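Local coordinates for major royal jelly protein 1 (Apis mellifera, PDB 5YYL) that is the most abundant protein of the royal jelly fed to honeybee larvae, binds sterol and probably has a nutritional role, at residues L27-P32 with N408-N413; V78-L81 with G85-S88; P152-F157 with V203-E208; T238-D243 with S268-T273; V316-L321 with R342-S347. All coordinates share one frame; numbering follows the deposited sequence.

Interaction 1: residues L27-P32 with N408-N413; sequences LNKSLP and NELILN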
# COMPACT_ATOMS: atom_id res chain seq x y z
N LEU A 27 22.89 19.26 -32.17
CA LEU A 27 22.99 20.73 -32.10
C LEU A 27 21.76 21.33 -31.39
O LEU A 27 20.62 20.97 -31.66
CB LEU A 27 23.17 21.36 -33.50
N ASN A 28 22.04 22.27 -30.49
CA ASN A 28 21.07 22.88 -29.57
C ASN A 28 20.35 21.91 -28.60
O ASN A 28 19.34 22.32 -28.00
CB ASN A 28 20.07 23.78 -30.34
CG ASN A 28 19.65 25.02 -29.54
OD1 ASN A 28 18.47 25.19 -29.24
ND2 ASN A 28 20.61 25.87 -29.19
N LYS A 29 20.86 20.68 -28.39
CA LYS A 29 20.25 19.77 -27.38
C LYS A 29 20.63 20.21 -25.97
O LYS A 29 21.80 20.25 -25.65
CB LYS A 29 20.64 18.30 -27.55
CG LYS A 29 20.45 17.44 -26.29
CD LYS A 29 20.44 15.95 -26.59
CE LYS A 29 20.89 15.11 -25.39
NZ LYS A 29 20.72 13.63 -25.59
N SER A 30 19.64 20.66 -25.22
CA SER A 30 19.84 21.22 -23.90
C SER A 30 19.51 20.13 -22.89
O SER A 30 18.86 19.14 -23.20
CB SER A 30 18.95 22.46 -23.70
N LEU A 31 19.94 20.36 -21.65
CA LEU A 31 19.66 19.47 -20.55
C LEU A 31 18.61 20.11 -19.64
O LEU A 31 18.68 21.31 -19.39
CB LEU A 31 20.94 19.22 -19.77
CG LEU A 31 21.81 18.07 -20.24
CD1 LEU A 31 21.95 18.02 -21.75
CD2 LEU A 31 23.16 18.16 -19.57
N PRO A 32 17.65 19.32 -19.14
CA PRO A 32 16.66 19.91 -18.25
C PRO A 32 17.24 20.66 -17.04
O PRO A 32 18.11 20.17 -16.31
CB PRO A 32 15.85 18.70 -17.75
CG PRO A 32 16.65 17.52 -18.09
CD PRO A 32 17.41 17.88 -19.32
N ASN A 408 23.20 7.49 -18.99
CA ASN A 408 23.02 6.48 -20.02
C ASN A 408 22.19 7.03 -21.18
O ASN A 408 22.55 6.82 -22.33
CB ASN A 408 22.39 5.21 -19.43
CG ASN A 408 22.25 4.09 -20.44
OD1 ASN A 408 21.31 4.09 -21.24
N GLU A 409 21.10 7.74 -20.88
CA GLU A 409 20.28 8.40 -21.92
C GLU A 409 21.07 9.42 -22.78
O GLU A 409 20.75 9.65 -23.94
CB GLU A 409 19.06 9.09 -21.28
CG GLU A 409 17.84 9.22 -22.20
CD GLU A 409 16.53 9.64 -21.49
OE1 GLU A 409 15.72 10.37 -22.13
OE2 GLU A 409 16.28 9.25 -20.32
N LEU A 410 22.10 10.03 -22.21
CA LEU A 410 22.87 11.08 -22.88
C LEU A 410 23.81 10.47 -23.92
O LEU A 410 23.98 11.01 -25.01
CB LEU A 410 23.64 11.88 -21.81
CG LEU A 410 24.15 13.32 -21.96
CD1 LEU A 410 23.14 14.24 -22.61
CD2 LEU A 410 24.55 13.86 -20.60
N ILE A 411 24.39 9.32 -23.61
CA ILE A 411 25.40 8.67 -24.43
C ILE A 411 24.91 7.46 -25.25
O ILE A 411 25.65 6.97 -26.10
CB ILE A 411 26.61 8.21 -23.58
CG1 ILE A 411 26.22 7.07 -22.62
CG2 ILE A 411 27.20 9.39 -22.85
CD1 ILE A 411 27.29 6.71 -21.60
N LEU A 412 23.67 7.00 -25.02
CA LEU A 412 23.11 5.83 -25.70
C LEU A 412 23.19 5.98 -27.21
O LEU A 412 22.85 7.04 -27.73
CB LEU A 412 21.63 5.63 -25.31
CG LEU A 412 20.95 4.35 -25.82
CD1 LEU A 412 21.56 3.11 -25.19
CD2 LEU A 412 19.46 4.42 -25.52
N ASN A 413 23.58 4.90 -27.89
CA ASN A 413 23.81 4.91 -29.34
C ASN A 413 24.84 5.97 -29.79
O ASN A 413 24.64 6.65 -30.82
CB ASN A 413 22.48 5.11 -30.12
CG ASN A 413 21.38 4.16 -29.67
OD1 ASN A 413 21.63 3.04 -29.29
ND2 ASN A 413 20.13 4.63 -29.73
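Lys-29 and Leu-31, two residues apart on an irregular segment, both reach the same methyl, CD1 of Leu-410, on helix 407-411. The lysine comes from one direction with its chain stretched out: CG stands anti to the backbone N (chi1 160°) and every later torsion is also near trans, which carries CE to 3.7 Å from Leu-410 CD1. NZ of Lys-29 follows at 3.9 Å from the same CD1, so the last two atoms of the chain pass over this methyl, CE the nearer. Leu-31 approaches differently. Its CG is anti to the carbonyl carbon (chi1 -88°), and its branched end meets Leu-410 at about a right angle, CD1 to CD1 at 4.1 Å. Leu-410 in turn carries CD1 from the flank of the helix toward both partners. NZ of Lys-29 stays 4.3 Å from the backbone O of Glu-409 and 6.9 Å from Glu-409 OE1, a separation at which opposite charges could attract without forming a bridge; its weak hydrogen bond goes to Asn-413 OD1 of the second subunit. Leu-410 also packs on Phe-318 and Val-344. Strand 33-37, which follows, pairs with strand 400-406, so the contact lies beside the place where the two chain ends share a sheet, consistent with ring closure in a β-propeller.

Interaction 2: residues V78-L81 with G85-S88; sequences VTML and GVPS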
# COMPACT_ATOMS: atom_id res chain seq x y z
N VAL A 78 25.82 25.06 -3.17
CA VAL A 78 26.22 26.06 -4.16
C VAL A 78 27.28 26.92 -3.50
O VAL A 78 27.01 27.53 -2.47
CB VAL A 78 25.04 26.95 -4.59
CG1 VAL A 78 25.51 28.01 -5.58
CG2 VAL A 78 23.92 26.11 -5.19
N THR A 79 28.49 26.95 -4.07
CA THR A 79 29.58 27.73 -3.49
C THR A 79 29.78 29.01 -4.27
O THR A 79 29.68 29.02 -5.49
CB THR A 79 30.93 27.00 -3.41
OG1 THR A 79 31.51 26.91 -4.71
CG2 THR A 79 30.77 25.64 -2.81
N MET A 80 30.05 30.09 -3.54
CA MET A 80 30.18 31.40 -4.15
C MET A 80 31.62 31.92 -3.99
O MET A 80 32.23 31.82 -2.90
CB MET A 80 29.18 32.37 -3.54
CG MET A 80 28.63 33.37 -4.54
SD MET A 80 27.42 32.76 -5.74
CE MET A 80 26.52 31.55 -4.76
N LEU A 81 32.15 32.44 -5.10
CA LEU A 81 33.45 33.12 -5.10
C LEU A 81 33.31 34.35 -4.23
O LEU A 81 32.43 35.18 -4.46
CB LEU A 81 33.86 33.57 -6.51
CG LEU A 81 34.24 32.49 -7.53
CD1 LEU A 81 34.53 33.12 -8.88
CD2 LEU A 81 35.42 31.69 -7.01
N GLY A 85 30.79 41.85 -1.22
CA GLY A 85 29.33 41.74 -1.32
C GLY A 85 28.79 40.32 -1.45
O GLY A 85 27.76 40.09 -2.12
N VAL A 86 29.47 39.38 -0.80
CA VAL A 86 29.12 37.97 -0.84
C VAL A 86 29.03 37.49 0.60
O VAL A 86 30.05 37.16 1.19
CB VAL A 86 30.14 37.16 -1.66
CG1 VAL A 86 29.83 35.67 -1.56
CG2 VAL A 86 30.11 37.62 -3.11
N PRO A 87 27.80 37.45 1.16
CA PRO A 87 27.60 37.16 2.59
C PRO A 87 28.15 35.82 3.04
O PRO A 87 28.83 35.76 4.07
CB PRO A 87 26.08 37.19 2.75
CG PRO A 87 25.51 37.11 1.38
CD PRO A 87 26.53 37.73 0.48
N SER A 88 27.84 34.76 2.28
CA SER A 88 28.37 33.43 2.57
C SER A 88 28.92 32.78 1.34
O SER A 88 28.45 33.05 0.22
CB SER A 88 27.31 32.52 3.18
OG SER A 88 27.84 31.23 3.44
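Val-86 sets both methyls against the carbonyl oxygen of Leu-81, and Met-80 meets the carbonyl of Ser-88; no aromatic ring takes part between the two segments. CG2 of Val-86 lies 3.6 Å ahead of Leu-81 O, with a C-O···CG2 angle of about 147°. CG1 of Val-86, 3.9 Å from Leu-81 O, stands well above the plane of that carbonyl, on the side toward which CG2 is also slightly displaced. At the second carbonyl, Ser-88 O has CB of Met-80 3.9 Å away, beyond its oxygen end and at about 140°. Between the two carbonyls lies the apolar part of the contact: Met-80 CB and Val-86 CG1 are 3.9 Å apart, and Met-80 CG follows at 4.0 Å from the same Val-86 CG1. The valine holds CG1 anti to its backbone N (chi1 174°), which directs this methyl at the methionine. Met-80 points its CB at the loop but then bends at chi2 and chi3, turning sulfur and CE away; elsewhere the side chain packs on Tyr-42 and Leu-104. Strands 75-81 and 90-94 are adjacent in a four-stranded antiparallel sheet, a blade of the β-propeller, and 85-88 lies in the loop between them. Polar fastening comes from beside the contact: Arg-82 NH1 hydrogen-bonds Val-86 O, Asn-64 ND2 takes Gly-85 O, and Ser-88 OG pairs with Asn-91 OD1. Between 78-81 and 85-88 themselves no hydrogen bond forms, so the contact rests on van der Waals packing of methyl and methylene groups against each other and against two carbonyl oxygens, in a buried setting.

Interaction 3: residues P152-F157 with V203-E208; sequences PKLLTF and VYIADE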
# COMPACT_ATOMS: atom_id res chain seq x y z
N PRO A 152 44.92 29.23 2.63
CA PRO A 152 43.98 28.18 2.21
C PRO A 152 43.85 27.02 3.21
O PRO A 152 44.79 26.76 3.97
CB PRO A 152 44.58 27.63 0.90
CG PRO A 152 45.85 28.35 0.69
CD PRO A 152 45.86 29.57 1.54
N LYS A 153 42.70 26.35 3.18
CA LYS A 153 42.46 25.18 4.03
C LYS A 153 41.45 24.18 3.45
O LYS A 153 40.67 24.50 2.57
CB LYS A 153 42.02 25.62 5.44
CG LYS A 153 40.92 26.65 5.51
CD LYS A 153 40.55 26.88 6.96
CE LYS A 153 39.32 27.75 7.12
NZ LYS A 153 39.64 29.19 6.92
N LEU A 154 41.52 22.96 3.97
CA LEU A 154 40.69 21.85 3.56
C LEU A 154 39.82 21.43 4.75
O LEU A 154 40.31 20.84 5.71
CB LEU A 154 41.59 20.69 3.11
CG LEU A 154 41.04 19.54 2.27
CD1 LEU A 154 40.54 20.05 0.92
CD2 LEU A 154 42.12 18.48 2.08
N LEU A 155 38.52 21.73 4.68
CA LEU A 155 37.56 21.34 5.71
C LEU A 155 36.85 20.03 5.36
O LEU A 155 36.78 19.66 4.20
CB LEU A 155 36.53 22.42 5.94
CG LEU A 155 37.12 23.79 6.26
CD1 LEU A 155 37.19 24.68 5.02
CD2 LEU A 155 36.27 24.46 7.34
N THR A 156 36.31 19.38 6.38
CA THR A 156 35.67 18.07 6.27
C THR A 156 34.51 17.98 7.26
O THR A 156 34.73 17.71 8.43
CB THR A 156 36.69 16.97 6.57
OG1 THR A 156 37.67 16.93 5.52
CG2 THR A 156 36.03 15.58 6.65
N PHE A 157 33.29 18.22 6.78
CA PHE A 157 32.08 18.14 7.60
C PHE A 157 31.44 16.76 7.54
O PHE A 157 31.52 16.09 6.52
CB PHE A 157 31.05 19.16 7.12
CG PHE A 157 31.55 20.57 7.16
CD1 PHE A 157 31.36 21.35 8.30
CD2 PHE A 157 32.18 21.13 6.07
CE1 PHE A 157 31.80 22.66 8.34
CE2 PHE A 157 32.63 22.44 6.10
CZ PHE A 157 32.43 23.21 7.24
N VAL A 203 43.38 13.33 -1.09
CA VAL A 203 42.81 14.49 -1.80
C VAL A 203 43.80 14.97 -2.86
O VAL A 203 44.99 14.74 -2.73
CB VAL A 203 42.43 15.60 -0.81
CG1 VAL A 203 41.98 16.87 -1.51
CG2 VAL A 203 41.31 15.11 0.09
N TYR A 204 43.29 15.59 -3.92
CA TYR A 204 44.12 16.17 -4.98
C TYR A 204 43.64 17.58 -5.27
O TYR A 204 42.46 17.78 -5.52
CB TYR A 204 44.02 15.33 -6.24
CG TYR A 204 44.36 13.88 -6.02
CD1 TYR A 204 45.68 13.45 -6.09
CD2 TYR A 204 43.38 12.95 -5.73
CE1 TYR A 204 46.01 12.11 -5.89
CE2 TYR A 204 43.69 11.60 -5.52
CZ TYR A 204 45.01 11.20 -5.60
OH TYR A 204 45.33 9.90 -5.39
N ILE A 205 44.56 18.56 -5.23
CA ILE A 205 44.19 19.96 -5.36
C ILE A 205 45.02 20.64 -6.46
O ILE A 205 46.22 20.80 -6.32
CB ILE A 205 44.36 20.71 -4.02
CG1 ILE A 205 43.57 20.00 -2.92
CG2 ILE A 205 43.90 22.15 -4.13
CD1 ILE A 205 43.96 20.39 -1.51
N ALA A 206 44.36 21.03 -7.55
CA ALA A 206 45.05 21.71 -8.65
C ALA A 206 45.20 23.17 -8.32
O ALA A 206 44.31 23.74 -7.69
CB ALA A 206 44.27 21.57 -9.94
N ASP A 207 46.30 23.77 -8.76
CA ASP A 207 46.61 25.20 -8.57
C ASP A 207 46.83 25.83 -9.95
O ASP A 207 47.91 25.80 -10.50
CB ASP A 207 47.87 25.33 -7.68
CG ASP A 207 48.40 26.77 -7.57
OD1 ASP A 207 47.73 27.75 -8.00
OD2 ASP A 207 49.53 26.93 -7.04
N GLU A 208 45.78 26.42 -10.51
CA GLU A 208 45.81 26.88 -11.89
C GLU A 208 46.80 28.02 -12.12
O GLU A 208 47.48 28.05 -13.16
CB GLU A 208 44.40 27.24 -12.39
CG GLU A 208 43.73 28.50 -11.83
CD GLU A 208 42.27 28.64 -12.28
OE1 GLU A 208 41.51 29.35 -11.60
OE2 GLU A 208 41.87 28.04 -13.30
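Leu-154 and Val-203 pack between adjacent blades of the β-propeller, the first from strand 153-158 of one four-stranded antiparallel sheet, the second from strand 201-207 of the next. Their side chains reach toward each other tip to tip, and this is the tighter part. CD2 of Leu-154 sits against the fork of the valine, 3.9 Å from Val-203 CG1 and 4.0 Å from Val-203 CG2, so a single methyl bears on both branches. The leucine can do this because its CG is anti to the backbone N (chi1 -163°), which sends the branched end out from its strand to the facing sheet. Val-203 and Ile-205, two residues apart, both turn their CB atoms to Leu-154, and Ile-205 is further covered by Leu-138. The contact is buried and wholly apolar.

Away from the leucine the two segments no longer touch. Glu-208, partly exposed past the end of its strand, makes a salt bridge with Arg-184 instead. Nearer the leucine, the looser flank is a single methyl pair, Leu-154 CD1 and Ile-205 CD1 at 4.2 Å.

Interaction 4: residues T238-D243 with S268-T273; sequences TKMTID and SPVAST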
# COMPACT_ATOMS: atom_id res chain seq x y z
N THR A 238 45.29 30.65 -25.07
CA THR A 238 44.97 31.53 -23.94
C THR A 238 43.67 32.34 -24.19
O THR A 238 42.98 32.70 -23.24
CB THR A 238 46.20 32.39 -23.57
OG1 THR A 238 46.12 32.78 -22.18
CG2 THR A 238 46.37 33.61 -24.50
N LYS A 239 43.36 32.60 -25.46
CA LYS A 239 42.11 33.25 -25.87
C LYS A 239 40.95 32.25 -26.00
O LYS A 239 41.05 31.30 -26.76
CB LYS A 239 42.30 33.95 -27.22
N MET A 240 39.86 32.49 -25.26
CA MET A 240 38.68 31.61 -25.26
C MET A 240 37.45 32.45 -25.52
O MET A 240 37.11 33.28 -24.68
CB MET A 240 38.51 30.86 -23.92
CG MET A 240 39.18 31.45 -22.69
SD MET A 240 39.32 30.13 -21.46
CE MET A 240 40.91 29.40 -21.90
N THR A 241 36.78 32.22 -26.65
CA THR A 241 35.55 32.95 -27.01
C THR A 241 34.27 32.16 -26.66
O THR A 241 34.08 31.05 -27.16
CB THR A 241 35.55 33.28 -28.52
OG1 THR A 241 36.83 33.82 -28.88
CG2 THR A 241 34.44 34.28 -28.87
N ILE A 242 33.41 32.73 -25.81
CA ILE A 242 32.10 32.13 -25.46
C ILE A 242 30.96 33.08 -25.86
O ILE A 242 30.82 34.15 -25.28
CB ILE A 242 31.97 31.83 -23.95
CG1 ILE A 242 33.29 31.34 -23.36
N ASP A 243 30.15 32.68 -26.85
CA ASP A 243 28.93 33.42 -27.28
C ASP A 243 29.19 34.84 -27.77
O ASP A 243 28.54 35.80 -27.31
CB ASP A 243 27.86 33.44 -26.17
N SER A 268 43.63 19.13 -17.31
CA SER A 268 44.27 19.85 -18.39
C SER A 268 44.52 21.28 -17.98
O SER A 268 43.81 21.81 -17.15
CB SER A 268 43.41 19.83 -19.64
OG SER A 268 42.13 20.37 -19.39
N PRO A 269 45.56 21.92 -18.54
CA PRO A 269 45.65 23.37 -18.27
C PRO A 269 44.46 24.10 -18.93
O PRO A 269 43.98 23.65 -19.99
CB PRO A 269 47.00 23.78 -18.89
CG PRO A 269 47.69 22.52 -19.30
CD PRO A 269 46.67 21.43 -19.37
N VAL A 270 44.00 25.18 -18.29
CA VAL A 270 42.85 25.96 -18.78
C VAL A 270 43.13 26.50 -20.17
O VAL A 270 42.32 26.35 -21.08
CB VAL A 270 42.51 27.15 -17.83
CG1 VAL A 270 41.48 28.10 -18.44
CG2 VAL A 270 42.02 26.64 -16.48
N ALA A 271 44.29 27.12 -20.33
CA ALA A 271 44.75 27.50 -21.65
C ALA A 271 45.45 26.29 -22.26
O ALA A 271 46.68 26.18 -22.24
CB ALA A 271 45.68 28.70 -21.56
N SER A 272 44.66 25.39 -22.81
CA SER A 272 45.19 24.22 -23.53
C SER A 272 44.03 23.58 -24.25
O SER A 272 42.88 23.82 -23.90
CB SER A 272 45.84 23.20 -22.59
OG SER A 272 44.90 22.25 -22.14
N THR A 273 44.33 22.75 -25.24
CA THR A 273 43.30 21.97 -25.93
C THR A 273 43.57 20.47 -25.77
O THR A 273 43.13 19.66 -26.57
CB THR A 273 43.16 22.38 -27.40
OG1 THR A 273 44.34 22.01 -28.12
CG2 THR A 273 42.90 23.89 -27.52
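Met-240 lies across Val-270 at about a right angle, and only its terminal methyl touches. CE stands 3.7 Å from Val-270 CG1 and 3.5 Å from Val-270 O, so the same carbon rests against a branch of the valine and against its backbone carbonyl. The methionine is extended at chi2, then bends at chi3 (89°), and this last turn sets CE beside the valine. Val-270 meets it with the methyl anti to its backbone N. The neighbouring pair is oriented otherwise. Ala-271 points its CB at Thr-238 and packs on the backbone, 3.8 Å from Thr-238 CA, while the threonine's own CB is directed away; OG1 of Thr-238 is still 4.2 Å from Ala-271 CB and makes a weak hydrogen bond to Ala-249 O.

Strand 239-242 forms a two-stranded antiparallel hairpin with 245-248, and the opposing segment leaves strand 264-269 of the propeller blade that spans 253-298. The contact thus lays the small hairpin against the connection between two strands of that blade. There Ala-271 is the centre of an inverse gamma turn, spanned by a weak 3.1 Å bond from Ser-272 N to Val-270 O, the carbonyl that CE of Met-240 approaches. Ser-272, which closes the turn, points its CB away from the hairpin, and its hydroxyl folds back on the segment: OG donates to Pro-269 O at 2.7 Å, with a C=O···OG angle of 137° and OG tilted 20° from the carbonyl plane. Gln-305 stands beside the hairpin, where its NE2 binds Lys-239 O and its side chain touches Met-240.

Interaction 5: residues V316-L321 with R342-S347; sequences VLFFGL and RTVAQS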
# COMPACT_ATOMS: atom_id res chain seq x y z
N VAL A 316 32.83 6.68 -18.13
CA VAL A 316 32.62 7.72 -19.15
C VAL A 316 33.09 9.07 -18.60
O VAL A 316 32.60 9.52 -17.56
CB VAL A 316 31.14 7.84 -19.51
CG1 VAL A 316 30.96 8.82 -20.66
CG2 VAL A 316 30.57 6.47 -19.86
N LEU A 317 34.04 9.70 -19.30
CA LEU A 317 34.55 11.05 -18.95
C LEU A 317 33.73 12.10 -19.68
O LEU A 317 33.65 12.06 -20.91
CB LEU A 317 36.01 11.22 -19.36
CG LEU A 317 36.63 12.64 -19.25
CD1 LEU A 317 37.11 12.95 -17.84
CD2 LEU A 317 37.78 12.83 -20.25
N PHE A 318 33.16 13.04 -18.93
CA PHE A 318 32.47 14.18 -19.49
C PHE A 318 33.32 15.42 -19.27
O PHE A 318 34.05 15.51 -18.28
CB PHE A 318 31.12 14.37 -18.84
CG PHE A 318 30.13 13.33 -19.22
CD1 PHE A 318 29.28 13.53 -20.30
CD2 PHE A 318 30.05 12.14 -18.51
CE1 PHE A 318 28.37 12.56 -20.67
CE2 PHE A 318 29.14 11.16 -18.87
CZ PHE A 318 28.30 11.37 -19.95
N PHE A 319 33.21 16.36 -20.21
CA PHE A 319 33.96 17.60 -20.15
C PHE A 319 33.33 18.71 -20.96
O PHE A 319 32.79 18.48 -22.04
CB PHE A 319 35.39 17.37 -20.61
CG PHE A 319 35.51 16.72 -21.95
CD1 PHE A 319 35.50 17.48 -23.10
CD2 PHE A 319 35.65 15.33 -22.06
CE1 PHE A 319 35.61 16.89 -24.35
CE2 PHE A 319 35.76 14.73 -23.30
CZ PHE A 319 35.74 15.51 -24.45
N GLY A 320 33.42 19.93 -20.45
CA GLY A 320 32.87 21.09 -21.11
C GLY A 320 33.83 21.61 -22.17
O GLY A 320 35.03 21.71 -21.93
N LEU A 321 33.27 21.97 -23.32
CA LEU A 321 34.04 22.48 -24.43
C LEU A 321 33.77 23.97 -24.52
O LEU A 321 32.72 24.38 -24.97
CB LEU A 321 33.63 21.73 -25.69
CG LEU A 321 34.11 20.26 -25.71
CD1 LEU A 321 33.21 19.35 -26.53
CD2 LEU A 321 35.53 20.14 -26.22
N ARG A 342 33.11 12.47 -28.59
CA ARG A 342 31.87 13.02 -29.16
C ARG A 342 31.31 14.13 -28.29
O ARG A 342 31.53 14.14 -27.07
CB ARG A 342 30.81 11.91 -29.39
CG ARG A 342 31.25 10.72 -30.27
CD ARG A 342 31.10 10.92 -31.80
NE ARG A 342 32.02 10.09 -32.59
CZ ARG A 342 31.67 8.99 -33.26
N THR A 343 30.61 15.08 -28.91
CA THR A 343 29.91 16.12 -28.16
C THR A 343 28.46 15.69 -28.01
O THR A 343 27.81 15.36 -28.98
CB THR A 343 30.04 17.54 -28.76
OG1 THR A 343 28.95 17.80 -29.64
CG2 THR A 343 31.37 17.72 -29.48
N VAL A 344 27.97 15.70 -26.77
CA VAL A 344 26.71 15.06 -26.40
C VAL A 344 25.57 16.04 -26.13
O VAL A 344 24.42 15.66 -26.20
CB VAL A 344 26.98 14.16 -25.18
CG1 VAL A 344 26.95 14.93 -23.86
CG2 VAL A 344 26.03 13.00 -25.15
N ALA A 345 25.88 17.28 -25.77
CA ALA A 345 24.88 18.35 -25.73
C ALA A 345 25.56 19.67 -26.06
O ALA A 345 26.78 19.82 -25.93
CB ALA A 345 24.23 18.41 -24.36
N GLN A 346 24.77 20.64 -26.50
CA GLN A 346 25.30 21.96 -26.86
C GLN A 346 24.18 22.99 -26.90
O GLN A 346 23.10 22.71 -27.37
CB GLN A 346 26.10 21.90 -28.19
CG GLN A 346 25.58 22.60 -29.44
CD GLN A 346 25.77 24.10 -29.38
OE1 GLN A 346 26.78 24.57 -28.87
NE2 GLN A 346 24.78 24.86 -29.84
N SER A 347 24.46 24.19 -26.41
CA SER A 347 23.48 25.27 -26.38
C SER A 347 24.17 26.59 -26.17
O SER A 347 24.88 26.78 -25.18
CB SER A 347 22.46 25.07 -25.25
OG SER A 347 21.94 26.32 -24.79
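Phe-318 and Val-344 form one of two apolar contacts here, Leu-321 and Thr-343 the other. In the first, CG1 of Val-344 lies at the edge of the phenyl ring, close to its plane, and 4.2 Å from Phe-318 CE1. The phenylalanine CB does not point at the other segment; the ring is what carries it across, whereas the valine CB is directed at its partner. In the second, the side chains meet at about a right angle, Leu-321 CD1 lying 3.8 Å from Thr-343 CG2. The leucine has CG anti to its carbonyl carbon (chi1 -71°), and the threonine presents its methyl.

Within strand 316-321, an edge contact between flat and branched groups accompanies these: Leu-321 CD2 lies in the plane of the Phe-319 ring, at its rim. Ile-411 of helix 407-411 also packs on Phe-318.

Hydrogen bonds across the two segments are absent, because strand 326-331 runs between them and pairs with both. Opposite Leu-327 of that middle strand stand both Val-344 and Ala-345, a classic beta bulge in the outermost strand, within this chain, of a four-stranded antiparallel β-propeller blade.

In the fold
Along the chain, interactions 2 to 5 follow in series, nested within the long loop that interaction 1 closes. Interaction 2 lies in the sheet spanning 65-106, interaction 3 joins the next two blades, interaction 4 sets a hairpin on the blade of 253-298, and interaction 5 lies inside the blade of 306-346. Interactions 1 and 5 are neighbours, centres about 9 Å apart, touching where Leu-31 meets Ala-345 and where Lys-29 O probably accepts a hydrogen bond from Gln-346 N. Glu-208 and Val-270 link interactions 3 and 4, whereas interactions 1 and 3 lie on opposite sides of the chain's centre, their centres about 32 Å apart. The contacts thus sample successive blades and the ring closure.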